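Local coordinates for protein amide synthase (Vibrio cholerae, PDB 1L5A) that probably forms amide bonds in vibriobactin biosynthesis, as a condensation enzyme of the nonribosomal peptide synthetase family, at residues R40-T45 against P69-Q74; V110-L113 against E117-I120; S327-P332 against L382-Q387; I378-A383 against S388-H393. One frame throughout, in Å; residues are numbered along the deposited sequence.

Interaction 1. Residues R40-T45 against P69-Q74; sequences RALHLT and PPIDYQ
Ile71 carries nearly all of the apolar contact between helix 35-47 and the chain entering strand 72-75, meeting Leu42 and His43 on the helix. Its CG1 stands anti to the carbonyl carbon (chi1 -68°) and the chain is extended beyond it, which sends CD1 out to the helix surface. There Ile71 CD1 lies 3.5 Å from Leu42 CG. The other branch, Ile71 CG2, rests against Leu42 CD2 at 3.7 Å, so that both arms of the isoleucine engage one leucine at an oblique angle. Ile71 CD1 also packs over the helix backbone at His43, with His43 CB 3.5 Å away.

The polar part of the contact runs through water. A single water molecule donates to Pro69 O at 2.8 Å and is hydrogen-bonded to His43 ND1, also at 2.8 Å, bridging the imidazole and the loop carbonyl beside the hydrophobic patch.

Leu42 reaches beyond this pair to Val110 of strand 107-114 and to Phe137 of helix 131-150. Asp72 and Gln74 pair through their backbones with strand 107-114, placing the contact where helix 35-47 packs against the outermost strand of the five-stranded sheet and its neighbour.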
loop_
_atom_site.group_PDB
_atom_site.type_symbol
_atom_site.label_atom_id
_atom_site.label_comp_id
_atom_site.label_asym_id
_atom_site.label_seq_id
_atom_site.Cartn_x
_atom_site.Cartn_y
_atom_site.Cartn_z
ATOM N N ARG A 40 21.401 32.246 10.892
ATOM C CA ARG A 40 20.447 31.555 11.752
ATOM C C ARG A 40 19.763 30.490 10.894
ATOM O O ARG A 40 19.628 29.330 11.296
ATOM C CB ARG A 40 19.406 32.548 12.265
ATOM C CG ARG A 40 18.262 31.925 13.034
ATOM C CD ARG A 40 18.717 31.385 14.370
ATOM N NE ARG A 40 17.596 30.913 15.183
ATOM C CZ ARG A 40 17.736 30.136 16.249
ATOM N NH1 ARG A 40 18.949 29.740 16.631
ATOM N NH2 ARG A 40 16.673 29.751 16.931
ATOM N N ALA A 41 19.313 30.908 9.712
ATOM C CA ALA A 41 18.667 29.991 8.780
ATOM C C ALA A 41 19.547 28.770 8.522
ATOM O O ALA A 41 19.050 27.641 8.579
ATOM C CB ALA A 41 18.366 30.694 7.469
ATOM N N LEU A 42 20.845 28.981 8.250
ATOM C CA LEU A 42 21.729 27.850 7.984
ATOM C C LEU A 42 21.868 26.977 9.224
ATOM O O LEU A 42 21.837 25.757 9.124
ATOM C CB LEU A 42 23.104 28.324 7.491
ATOM C CG LEU A 42 24.216 27.280 7.286
ATOM C CD1 LEU A 42 23.850 26.304 6.199
ATOM C CD2 LEU A 42 25.489 27.974 6.916
ATOM N N HIS A 43 22.010 27.601 10.393
ATOM C CA HIS A 43 22.121 26.880 11.668
ATOM C C HIS A 43 20.852 26.056 11.925
ATOM O O HIS A 43 20.909 24.943 12.461
ATOM C CB HIS A 43 22.302 27.867 12.815
ATOM C CG HIS A 43 22.111 27.256 14.167
ATOM N ND1 HIS A 43 23.143 26.687 14.880
ATOM C CD2 HIS A 43 20.998 27.095 14.922
ATOM C CE1 HIS A 43 22.676 26.203 16.018
ATOM N NE2 HIS A 43 21.376 26.434 16.067
ATOM N N LEU A 44 19.699 26.618 11.581
ATOM C CA LEU A 44 18.448 25.899 11.760
ATOM C C LEU A 44 18.376 24.714 10.789
ATOM O O LEU A 44 18.101 23.579 11.196
ATOM C CB LEU A 44 17.249 26.833 11.531
ATOM C CG LEU A 44 16.951 27.864 12.635
ATOM C CD1 LEU A 44 15.739 28.687 12.241
ATOM C CD2 LEU A 44 16.687 27.151 13.968
ATOM N N THR A 45 18.636 24.966 9.510
ATOM C CA THR A 45 18.563 23.892 8.540
ATOM C C THR A 45 19.402 22.676 8.920
ATOM O O THR A 45 18.907 21.542 8.903
ATOM C CB THR A 45 19.012 24.351 7.172
ATOM O OG1 THR A 45 18.171 25.418 6.741
ATOM C CG2 THR A 45 18.911 23.202 6.191
ATOM N N PRO A 69 26.399 20.246 13.347
ATOM C CA PRO A 69 27.591 20.766 12.672
ATOM C C PRO A 69 27.829 22.272 12.930
ATOM O O PRO A 69 26.894 23.084 12.904
ATOM C CB PRO A 69 27.283 20.488 11.198
ATOM C CG PRO A 69 26.487 19.227 11.259
ATOM C CD PRO A 69 25.551 19.479 12.416
ATOM N N PRO A 70 29.087 22.659 13.184
ATOM C CA PRO A 70 29.415 24.076 13.427
ATOM C C PRO A 70 29.219 24.838 12.122
ATOM O O PRO A 70 29.302 24.264 11.047
ATOM C CB PRO A 70 30.913 24.066 13.777
ATOM C CG PRO A 70 31.258 22.614 14.005
ATOM C CD PRO A 70 30.282 21.802 13.207
ATOM N N ILE A 71 28.971 26.131 12.221
ATOM C CA ILE A 71 28.848 26.960 11.044
ATOM C C ILE A 71 29.972 27.982 11.151
ATOM O O ILE A 71 29.925 28.869 11.991
ATOM C CB ILE A 71 27.533 27.709 11.004
ATOM C CG1 ILE A 71 26.386 26.721 10.810
ATOM C CG2 ILE A 71 27.576 28.739 9.888
ATOM C CD1 ILE A 71 25.054 27.377 10.662
ATOM N N ASP A 72 30.987 27.842 10.311
ATOM C CA ASP A 72 32.120 28.746 10.327
ATOM C C ASP A 72 31.797 29.988 9.499
ATOM O O ASP A 72 31.695 29.927 8.267
ATOM C CB ASP A 72 33.368 28.003 9.806
ATOM C CG ASP A 72 34.587 28.922 9.622
ATOM O OD1 ASP A 72 34.907 29.703 10.550
ATOM O OD2 ASP A 72 35.241 28.850 8.545
ATOM N N TYR A 73 31.608 31.112 10.188
ATOM C CA TYR A 73 31.300 32.388 9.534
ATOM C C TYR A 73 32.457 33.395 9.566
ATOM O O TYR A 73 33.193 33.487 10.547
ATOM C CB TYR A 73 30.104 33.056 10.201
ATOM C CG TYR A 73 29.892 34.478 9.741
ATOM C CD1 TYR A 73 29.464 34.753 8.455
ATOM C CD2 TYR A 73 30.121 35.549 10.592
ATOM C CE1 TYR A 73 29.257 36.060 8.025
ATOM C CE2 TYR A 73 29.925 36.871 10.167
ATOM C CZ TYR A 73 29.487 37.116 8.889
ATOM O OH TYR A 73 29.235 38.404 8.477
ATOM N N GLN A 74 32.605 34.160 8.493
ATOM C CA GLN A 74 33.645 35.171 8.452
ATOM C C GLN A 74 33.181 36.384 7.667
ATOM O O GLN A 74 32.686 36.262 6.542
ATOM C CB GLN A 74 34.940 34.613 7.848
ATOM C CG GLN A 74 35.711 33.670 8.766
ATOM C CD GLN A 74 36.929 33.036 8.093
ATOM O OE1 GLN A 74 37.805 33.733 7.557
ATOM N NE2 GLN A 74 36.991 31.706 8.120
HETATM O O HOH W 1 25.199 24.819 14.290
#

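Interaction 2. Residues V110-L113 against E117-I120; sequences VYRL and EHLI
Tyr111 and Leu119 form the hydrogen-bonded pair at the middle of an antiparallel beta hairpin, whose strands run 163° apart in direction. Tyr111 N donates to Leu119 O at 2.8 Å, and Leu119 N returns the bond to Tyr111 O at 2.8 Å. A third backbone bond, from Leu113 N to Glu117 O at 2.8 Å, comes close to the turn. Between these bonds lie CA-H...O contacts, such as His118 CA to Tyr111 O at 3.2 Å.

Apolar packing occurs on both faces of the sheet. Tyr111 CB lies 4.1 Å from Leu119 CB, on a face that helix 82-94 covers through Trp87 and Ile90. On the other face Val110 CG1 meets Ile120 CG1 loosely, beneath Leu38, Leu39 and Leu42 of helix 35-47. Nearer the turn, Leu113 CD1 approaches Leu119 CB at a slant.

Arg112 and His118 lie side by side and point the same way. The arginine has CG anti to its backbone nitrogen and stays extended to NE, which lays Arg112 CG 3.7 Å from His118 NE2; guanidinium and imidazole planes are turned 70° apart. Arg112 NH1 and His118 NE2 both hydrogen-bond Thr35 OG1, so one hydroxyl at the start of helix 35-47 gathers the two groups. Arg112 NE also has a long, weak ion-pair partner in Asp75 OD2, which would partly offset its charge. Even so, the nearby guanidinium may disfavour protonation of His118.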
loop_
_atom_site.group_PDB
_atom_site.type_symbol
_atom_site.label_atom_id
_atom_site.label_comp_id
_atom_site.label_asym_id
_atom_site.label_seq_id
_atom_site.Cartn_x
_atom_site.Cartn_y
_atom_site.Cartn_z
ATOM N N VAL A 110 30.474 30.258 5.810
ATOM C CA VAL A 110 29.735 31.385 5.251
ATOM C C VAL A 110 30.643 32.601 5.177
ATOM O O VAL A 110 31.386 32.880 6.110
ATOM C CB VAL A 110 28.516 31.779 6.117
ATOM C CG1 VAL A 110 27.732 32.880 5.417
ATOM C CG2 VAL A 110 27.622 30.581 6.354
ATOM N N TYR A 111 30.564 33.346 4.082
ATOM C CA TYR A 111 31.397 34.531 3.931
ATOM C C TYR A 111 30.648 35.763 3.490
ATOM O O TYR A 111 29.954 35.752 2.481
ATOM C CB TYR A 111 32.516 34.315 2.901
ATOM C CG TYR A 111 33.394 33.141 3.178
ATOM C CD1 TYR A 111 33.145 31.903 2.576
ATOM C CD2 TYR A 111 34.455 33.244 4.068
ATOM C CE1 TYR A 111 33.933 30.790 2.866
ATOM C CE2 TYR A 111 35.248 32.139 4.363
ATOM C CZ TYR A 111 34.975 30.914 3.762
ATOM O OH TYR A 111 35.705 29.805 4.113
ATOM N N ARG A 112 30.808 36.835 4.246
ATOM C CA ARG A 112 30.209 38.096 3.865
ATOM C C ARG A 112 31.372 38.754 3.111
ATOM O O ARG A 112 32.373 39.152 3.708
ATOM C CB ARG A 112 29.812 38.913 5.105
ATOM C CG ARG A 112 29.200 40.282 4.795
ATOM C CD ARG A 112 28.657 40.955 6.055
ATOM N NE ARG A 112 28.599 42.410 5.923
ATOM C CZ ARG A 112 27.503 43.114 5.656
ATOM N NH1 ARG A 112 26.327 42.519 5.491
ATOM N NH2 ARG A 112 27.592 44.432 5.535
ATOM N N LEU A 113 31.254 38.824 1.793
ATOM C CA LEU A 113 32.302 39.416 0.973
ATOM C C LEU A 113 32.144 40.929 0.953
ATOM O O LEU A 113 33.121 41.670 1.038
ATOM C CB LEU A 113 32.214 38.861 -0.444
ATOM C CG LEU A 113 32.333 37.332 -0.515
ATOM C CD1 LEU A 113 32.006 36.839 -1.918
ATOM C CD2 LEU A 113 33.740 36.929 -0.107
ATOM N N GLU A 117 27.165 40.887 -1.153
ATOM C CA GLU A 117 27.746 39.657 -1.652
ATOM C C GLU A 117 28.051 38.656 -0.543
ATOM O O GLU A 117 28.832 38.945 0.378
ATOM C CB GLU A 117 29.043 39.964 -2.433
ATOM C CG GLU A 117 28.888 40.837 -3.688
ATOM C CD GLU A 117 27.919 40.258 -4.754
ATOM O OE1 GLU A 117 27.726 39.017 -4.843
ATOM O OE2 GLU A 117 27.358 41.058 -5.536
ATOM N N HIS A 118 27.449 37.476 -0.639
ATOM C CA HIS A 118 27.681 36.410 0.342
ATOM C C HIS A 118 28.042 35.090 -0.344
ATOM O O HIS A 118 27.550 34.775 -1.443
ATOM C CB HIS A 118 26.440 36.172 1.227
ATOM C CG HIS A 118 26.184 37.260 2.221
ATOM N ND1 HIS A 118 25.623 38.471 1.871
ATOM C CD2 HIS A 118 26.459 37.337 3.546
ATOM C CE1 HIS A 118 25.566 39.246 2.942
ATOM N NE2 HIS A 118 26.067 38.582 3.970
ATOM N N LEU A 119 28.889 34.313 0.318
ATOM C CA LEU A 119 29.305 33.032 -0.222
ATOM C C LEU A 119 29.074 31.932 0.795
ATOM O O LEU A 119 29.641 31.968 1.881
ATOM C CB LEU A 119 30.784 33.055 -0.592
ATOM C CG LEU A 119 31.225 31.844 -1.408
ATOM C CD1 LEU A 119 30.406 31.798 -2.683
ATOM C CD2 LEU A 119 32.711 31.936 -1.723
ATOM N N ILE A 120 28.230 30.969 0.437
ATOM C CA ILE A 120 27.932 29.832 1.297
ATOM C C ILE A 120 28.552 28.582 0.699
ATOM O O ILE A 120 28.352 28.274 -0.480
ATOM C CB ILE A 120 26.433 29.568 1.398
ATOM C CG1 ILE A 120 25.752 30.701 2.153
ATOM C CG2 ILE A 120 26.195 28.252 2.105
ATOM C CD1 ILE A 120 24.270 30.757 1.902
#

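Interaction 3. Residues S327-P332 against L382-Q387; sequences SYFMSP and LASYPQ
Phe329 and Ser384 face each other across two irregular segments whose backbones stay well apart, the CA atoms of this pair being 9.4 Å from each other. Segment 327-332 is kinked by an inverse gamma turn centred on Met330, closed by the bond from Ser331 N to Phe329 O at 2.7 Å, and the peptide bond before Pro332 is cis. In segment 382-387 the chain leaves strand 374-381 and reaches Pro386 at the N-cap position of helix 387-409.

The gap is bridged mainly by the phenyl ring, which reaches a backbone carbonyl. With CG anti to the backbone nitrogen (chi1 -176°), Phe329 extends straight across until CZ lies 3.2 Å from Ser384 O, approached obliquely to the ring, while CE1 is 4.2 Å from Ser384 CB.

This contact belongs to the half of the condensation fold built on a four-stranded sheet: segment 327-332 feeds its outermost strand 333-337, whereas the beta-to-alpha connection that leaves strand 374-381 is formed by segment 382-387. Ser384 is held by its own hydroxyl, OG bonding Asp381 OD2 and Gly361 N. A second, looser approach brings Ser331 OG to 4.5 Å from Tyr385 CD1. That hydroxyl is hydrogen-bonded to Ile362 N, and Pro386 CD lies over one face of the Tyr385 ring, toward the rim.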
loop_
_atom_site.group_PDB
_atom_site.type_symbol
_atom_site.label_atom_id
_atom_site.label_comp_id
_atom_site.label_asym_id
_atom_site.label_seq_id
_atom_site.Cartn_x
_atom_site.Cartn_y
_atom_site.Cartn_z
ATOM N N SER A 327 31.656 -5.324 -9.075
ATOM C CA SER A 327 30.591 -4.328 -9.165
ATOM C C SER A 327 30.223 -4.150 -10.636
ATOM O O SER A 327 30.992 -4.519 -11.518
ATOM C CB SER A 327 31.053 -2.985 -8.595
ATOM O OG SER A 327 32.222 -2.522 -9.268
ATOM N N TYR A 328 29.048 -3.602 -10.907
ATOM C CA TYR A 328 28.649 -3.380 -12.291
ATOM C C TYR A 328 29.232 -2.079 -12.824
ATOM O O TYR A 328 29.404 -1.090 -12.077
ATOM C CB TYR A 328 27.135 -3.277 -12.416
ATOM C CG TYR A 328 26.381 -4.558 -12.144
ATOM C CD1 TYR A 328 25.296 -4.576 -11.265
ATOM C CD2 TYR A 328 26.699 -5.731 -12.819
ATOM C CE1 TYR A 328 24.549 -5.725 -11.076
ATOM C CE2 TYR A 328 25.959 -6.881 -12.639
ATOM C CZ TYR A 328 24.888 -6.873 -11.773
ATOM O OH TYR A 328 24.140 -8.008 -11.624
ATOM N N PHE A 329 29.509 -2.076 -14.123
ATOM C CA PHE A 329 30.018 -0.885 -14.781
ATOM C C PHE A 329 28.763 -0.129 -15.173
ATOM O O PHE A 329 28.145 -0.422 -16.193
ATOM C CB PHE A 329 30.821 -1.275 -16.018
ATOM C CG PHE A 329 31.458 -0.117 -16.720
ATOM C CD1 PHE A 329 32.344 0.711 -16.047
ATOM C CD2 PHE A 329 31.204 0.123 -18.071
ATOM C CE1 PHE A 329 32.986 1.772 -16.703
ATOM C CE2 PHE A 329 31.839 1.185 -18.745
ATOM C CZ PHE A 329 32.737 2.013 -18.055
ATOM N N MET A 330 28.356 0.839 -14.359
ATOM C CA MET A 330 27.127 1.570 -14.673
ATOM C C MET A 330 27.292 2.602 -15.769
ATOM O O MET A 330 27.196 3.797 -15.533
ATOM C CB MET A 330 26.556 2.196 -13.403
ATOM C CG MET A 330 26.110 1.116 -12.422
ATOM S SD MET A 330 25.970 1.623 -10.707
ATOM C CE MET A 330 26.246 0.037 -9.816
ATOM N N SER A 331 27.520 2.126 -16.986
ATOM C CA SER A 331 27.680 3.018 -18.122
ATOM C C SER A 331 27.140 2.361 -19.380
ATOM O O SER A 331 27.241 1.160 -19.543
ATOM C CB SER A 331 29.158 3.359 -18.318
ATOM O OG SER A 331 29.306 4.327 -19.339
ATOM N N PRO A 332 26.542 3.139 -20.280
ATOM C CA PRO A 332 26.317 4.590 -20.226
ATOM C C PRO A 332 25.298 4.984 -19.135
ATOM O O PRO A 332 24.420 4.211 -18.774
ATOM C CB PRO A 332 25.849 4.921 -21.647
ATOM C CG PRO A 332 25.166 3.681 -22.077
ATOM C CD PRO A 332 26.095 2.584 -21.563
ATOM N N LEU A 382 38.233 9.271 -19.196
ATOM C CA LEU A 382 39.126 8.620 -20.150
ATOM C C LEU A 382 39.855 7.382 -19.629
ATOM O O LEU A 382 40.346 6.578 -20.416
ATOM C CB LEU A 382 40.116 9.644 -20.722
ATOM C CG LEU A 382 39.369 10.740 -21.503
ATOM C CD1 LEU A 382 40.331 11.586 -22.317
ATOM C CD2 LEU A 382 38.356 10.079 -22.436
ATOM N N ALA A 383 39.887 7.212 -18.312
ATOM C CA ALA A 383 40.545 6.060 -17.706
ATOM C C ALA A 383 39.629 4.829 -17.692
ATOM O O ALA A 383 40.054 3.735 -17.333
ATOM C CB ALA A 383 40.968 6.399 -16.287
ATOM N N SER A 384 38.371 5.009 -18.069
ATOM C CA SER A 384 37.437 3.887 -18.083
ATOM C C SER A 384 36.439 4.008 -19.231
ATOM O O SER A 384 35.385 3.368 -19.217
ATOM C CB SER A 384 36.668 3.812 -16.757
ATOM O OG SER A 384 35.865 4.975 -16.571
ATOM N N TYR A 385 36.758 4.843 -20.216
ATOM C CA TYR A 385 35.873 5.021 -21.358
ATOM C C TYR A 385 36.700 5.611 -22.489
ATOM O O TYR A 385 37.375 6.608 -22.312
ATOM C CB TYR A 385 34.717 5.951 -21.002
ATOM C CG TYR A 385 33.659 5.975 -22.068
ATOM C CD1 TYR A 385 32.734 4.930 -22.184
ATOM C CD2 TYR A 385 33.626 6.992 -23.018
ATOM C CE1 TYR A 385 31.801 4.898 -23.228
ATOM C CE2 TYR A 385 32.698 6.962 -24.070
ATOM C CZ TYR A 385 31.792 5.909 -24.161
ATOM O OH TYR A 385 30.876 5.875 -25.186
ATOM N N PRO A 386 36.654 4.994 -23.676
ATOM C CA PRO A 386 37.421 5.458 -24.841
ATOM C C PRO A 386 37.145 6.885 -25.277
ATOM O O PRO A 386 36.005 7.256 -25.548
ATOM C CB PRO A 386 37.066 4.436 -25.906
ATOM C CG PRO A 386 35.671 4.040 -25.518
ATOM C CD PRO A 386 35.778 3.872 -24.042
ATOM N N GLN A 387 38.209 7.677 -25.355
ATOM C CA GLN A 387 38.088 9.068 -25.751
ATOM C C GLN A 387 37.423 9.308 -27.093
ATOM O O GLN A 387 36.654 10.252 -27.233
ATOM C CB GLN A 387 39.451 9.761 -25.768
ATOM C CG GLN A 387 39.351 11.165 -26.369
ATOM C CD GLN A 387 40.662 11.905 -26.407
ATOM O OE1 GLN A 387 41.692 11.346 -26.785
ATOM N NE2 GLN A 387 40.631 13.183 -26.037
#

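Interaction 4. Residues I378-A383 against S388-H393; sequences ITADLA and SHWQSH
Trp390 is the centre of the contact, meeting Ile378 and Ala380, two residues of strand 374-381 that turn to the same side. Its CG is anti to the backbone nitrogen (chi1 171°), which swings the indole off the helix and brings the pyrrole edge to the strand. There Trp390 NE1 donates to Ile378 O at 3.0 Å. The bond is nearly straight, with 172° at the hydrogen, and the oxygen sits close to the indole plane; seen from the carbonyl, however, the donor stands well above its plane, 59° out of it. The buried N-H is thereby satisfied by a strand carbonyl, and the bond fixes the rotation of the ring.

The Ala380 methyl approaches the same part of the indole obliquely, CB lying 3.3 Å from Trp390 CD1. So small a side chain lets helix and strand draw near at this point, where the CA atoms of Ala380 and Trp390 are 6.4 Å apart.

Ile378 contributes with its CG2 branch, 4.0 Å from Trp390 CD1 and 4.1 Å from His393 CB. The His393 ring leads away from the strand, hydrogen-bonding Glu250 and Tyr245 and meeting Phe364 edge-to-face.

Past Ala380 the strand ends in an Asx turn, Ala383 N bonding Asp381 OD1 at 2.9 Å, and the chain reverses into helix 387-409. The axes of 378-381 and 388-393 run antiparallel, 9.0 Å apart at closest approach, with Val209 of strand 208-214 and Ile362 of strand 362-368 extending the packing surface to the strands on either side.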
loop_
_atom_site.group_PDB
_atom_site.type_symbol
_atom_site.label_atom_id
_atom_site.label_comp_id
_atom_site.label_asym_id
_atom_site.label_seq_id
_atom_site.Cartn_x
_atom_site.Cartn_y
_atom_site.Cartn_z
ATOM N N ILE A 378 28.049 16.147 -21.793
ATOM C CA ILE A 378 28.560 14.822 -22.125
ATOM C C ILE A 378 29.917 14.689 -21.444
ATOM O O ILE A 378 30.895 15.271 -21.885
ATOM C CB ILE A 378 28.731 14.648 -23.644
ATOM C CG1 ILE A 378 27.481 15.145 -24.375
ATOM C CG2 ILE A 378 28.967 13.190 -23.976
ATOM C CD1 ILE A 378 26.222 14.446 -23.972
ATOM N N THR A 379 29.971 13.921 -20.364
ATOM C CA THR A 379 31.199 13.725 -19.605
ATOM C C THR A 379 31.694 12.278 -19.622
ATOM O O THR A 379 30.919 11.339 -19.435
ATOM C CB THR A 379 30.980 14.128 -18.155
ATOM O OG1 THR A 379 30.697 15.529 -18.106
ATOM C CG2 THR A 379 32.198 13.805 -17.309
ATOM N N ALA A 380 32.995 12.105 -19.839
ATOM C CA ALA A 380 33.584 10.778 -19.870
ATOM C C ALA A 380 34.847 10.740 -19.041
ATOM O O ALA A 380 35.540 11.742 -18.909
ATOM C CB ALA A 380 33.904 10.375 -21.297
ATOM N N ASP A 381 35.121 9.579 -18.463
ATOM C CA ASP A 381 36.330 9.369 -17.688
ATOM C C ASP A 381 37.241 8.594 -18.640
ATOM O O ASP A 381 37.040 7.402 -18.874
ATOM C CB ASP A 381 36.034 8.535 -16.446
ATOM C CG ASP A 381 37.264 7.813 -15.928
ATOM O OD1 ASP A 381 38.387 8.328 -16.137
ATOM O OD2 ASP A 381 37.104 6.735 -15.307
ATOM N N LEU A 382 38.233 9.271 -19.196
ATOM C CA LEU A 382 39.126 8.620 -20.150
ATOM C C LEU A 382 39.855 7.382 -19.629
ATOM O O LEU A 382 40.346 6.578 -20.416
ATOM C CB LEU A 382 40.116 9.644 -20.722
ATOM C CG LEU A 382 39.369 10.740 -21.503
ATOM C CD1 LEU A 382 40.331 11.586 -22.317
ATOM C CD2 LEU A 382 38.356 10.079 -22.436
ATOM N N ALA A 383 39.887 7.212 -18.312
ATOM C CA ALA A 383 40.545 6.060 -17.706
ATOM C C ALA A 383 39.629 4.829 -17.692
ATOM O O ALA A 383 40.054 3.735 -17.333
ATOM C CB ALA A 383 40.968 6.399 -16.287
ATOM N N SER A 388 37.718 8.476 -28.084
ATOM C CA SER A 388 37.132 8.685 -29.402
ATOM C C SER A 388 35.622 8.565 -29.368
ATOM O O SER A 388 34.926 9.397 -29.940
ATOM C CB SER A 388 37.729 7.722 -30.438
ATOM O OG SER A 388 37.585 6.366 -30.063
ATOM N N HIS A 389 35.107 7.550 -28.683
ATOM C CA HIS A 389 33.660 7.380 -28.590
ATOM C C HIS A 389 33.080 8.640 -27.948
ATOM O O HIS A 389 32.064 9.174 -28.397
ATOM C CB HIS A 389 33.311 6.130 -27.771
ATOM C CG HIS A 389 33.718 4.839 -28.425
ATOM N ND1 HIS A 389 33.515 3.609 -27.837
ATOM C CD2 HIS A 389 34.317 4.590 -29.614
ATOM C CE1 HIS A 389 33.971 2.658 -28.633
ATOM N NE2 HIS A 389 34.464 3.227 -29.717
ATOM N N TRP A 390 33.733 9.129 -26.901
ATOM C CA TRP A 390 33.261 10.338 -26.260
ATOM C C TRP A 390 33.214 11.447 -27.312
ATOM O O TRP A 390 32.234 12.194 -27.378
ATOM C CB TRP A 390 34.188 10.732 -25.124
ATOM C CG TRP A 390 33.879 12.065 -24.565
ATOM C CD1 TRP A 390 32.857 12.391 -23.726
ATOM C CD2 TRP A 390 34.598 13.272 -24.809
ATOM N NE1 TRP A 390 32.896 13.729 -23.423
ATOM C CE2 TRP A 390 33.955 14.296 -24.077
ATOM C CE3 TRP A 390 35.728 13.592 -25.576
ATOM C CZ2 TRP A 390 34.404 15.617 -24.089
ATOM C CZ3 TRP A 390 36.171 14.904 -25.587
ATOM C CH2 TRP A 390 35.510 15.902 -24.847
ATOM N N GLN A 391 34.266 11.547 -28.132
ATOM C CA GLN A 391 34.330 12.554 -29.200
ATOM C C GLN A 391 33.064 12.433 -30.047
ATOM O O GLN A 391 32.318 13.394 -30.247
ATOM C CB GLN A 391 35.521 12.307 -30.138
ATOM C CG GLN A 391 36.916 12.390 -29.534
ATOM C CD GLN A 391 37.474 13.804 -29.491
ATOM O OE1 GLN A 391 38.587 14.017 -29.017
ATOM N NE2 GLN A 391 36.701 14.775 -29.986
ATOM N N SER A 392 32.846 11.226 -30.550
ATOM C CA SER A 392 31.707 10.918 -31.389
ATOM C C SER A 392 30.367 11.351 -30.769
ATOM O O SER A 392 29.530 11.956 -31.456
ATOM C CB SER A 392 31.709 9.411 -31.690
ATOM O OG SER A 392 30.718 9.068 -32.637
ATOM N N HIS A 393 30.168 11.048 -29.481
ATOM C CA HIS A 393 28.921 11.408 -28.806
ATOM C C HIS A 393 28.743 12.912 -28.779
ATOM O O HIS A 393 27.637 13.412 -29.015
ATOM C CB HIS A 393 28.854 10.851 -27.370
ATOM C CG HIS A 393 28.506 9.392 -27.293
ATOM N ND1 HIS A 393 27.291 8.894 -27.715
ATOM C CD2 HIS A 393 29.212 8.326 -26.839
ATOM C CE1 HIS A 393 27.263 7.584 -27.521
ATOM N NE2 HIS A 393 28.415 7.215 -26.989
#

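The four contacts fall into two groups, one in each half of the condensation fold. Interactions 1 and 2 come first along the chain, with centres 12 Å apart, and meet in the five-stranded sheet, where strands 72-75 and 107-114 are neighbours and Leu42 packs on Val110. Interactions 3 and 4, centred 9 Å apart, share Leu382 and Ala383 and meet at the turn between strand 374-381 and helix 387-409, where Tyr385 packs beside Ala380 and His393. Between the groups, centres lie 36 to 40 Å apart without touching. Each half thus has its own local packing, consistent with the two-lobed architecture of condensation domains.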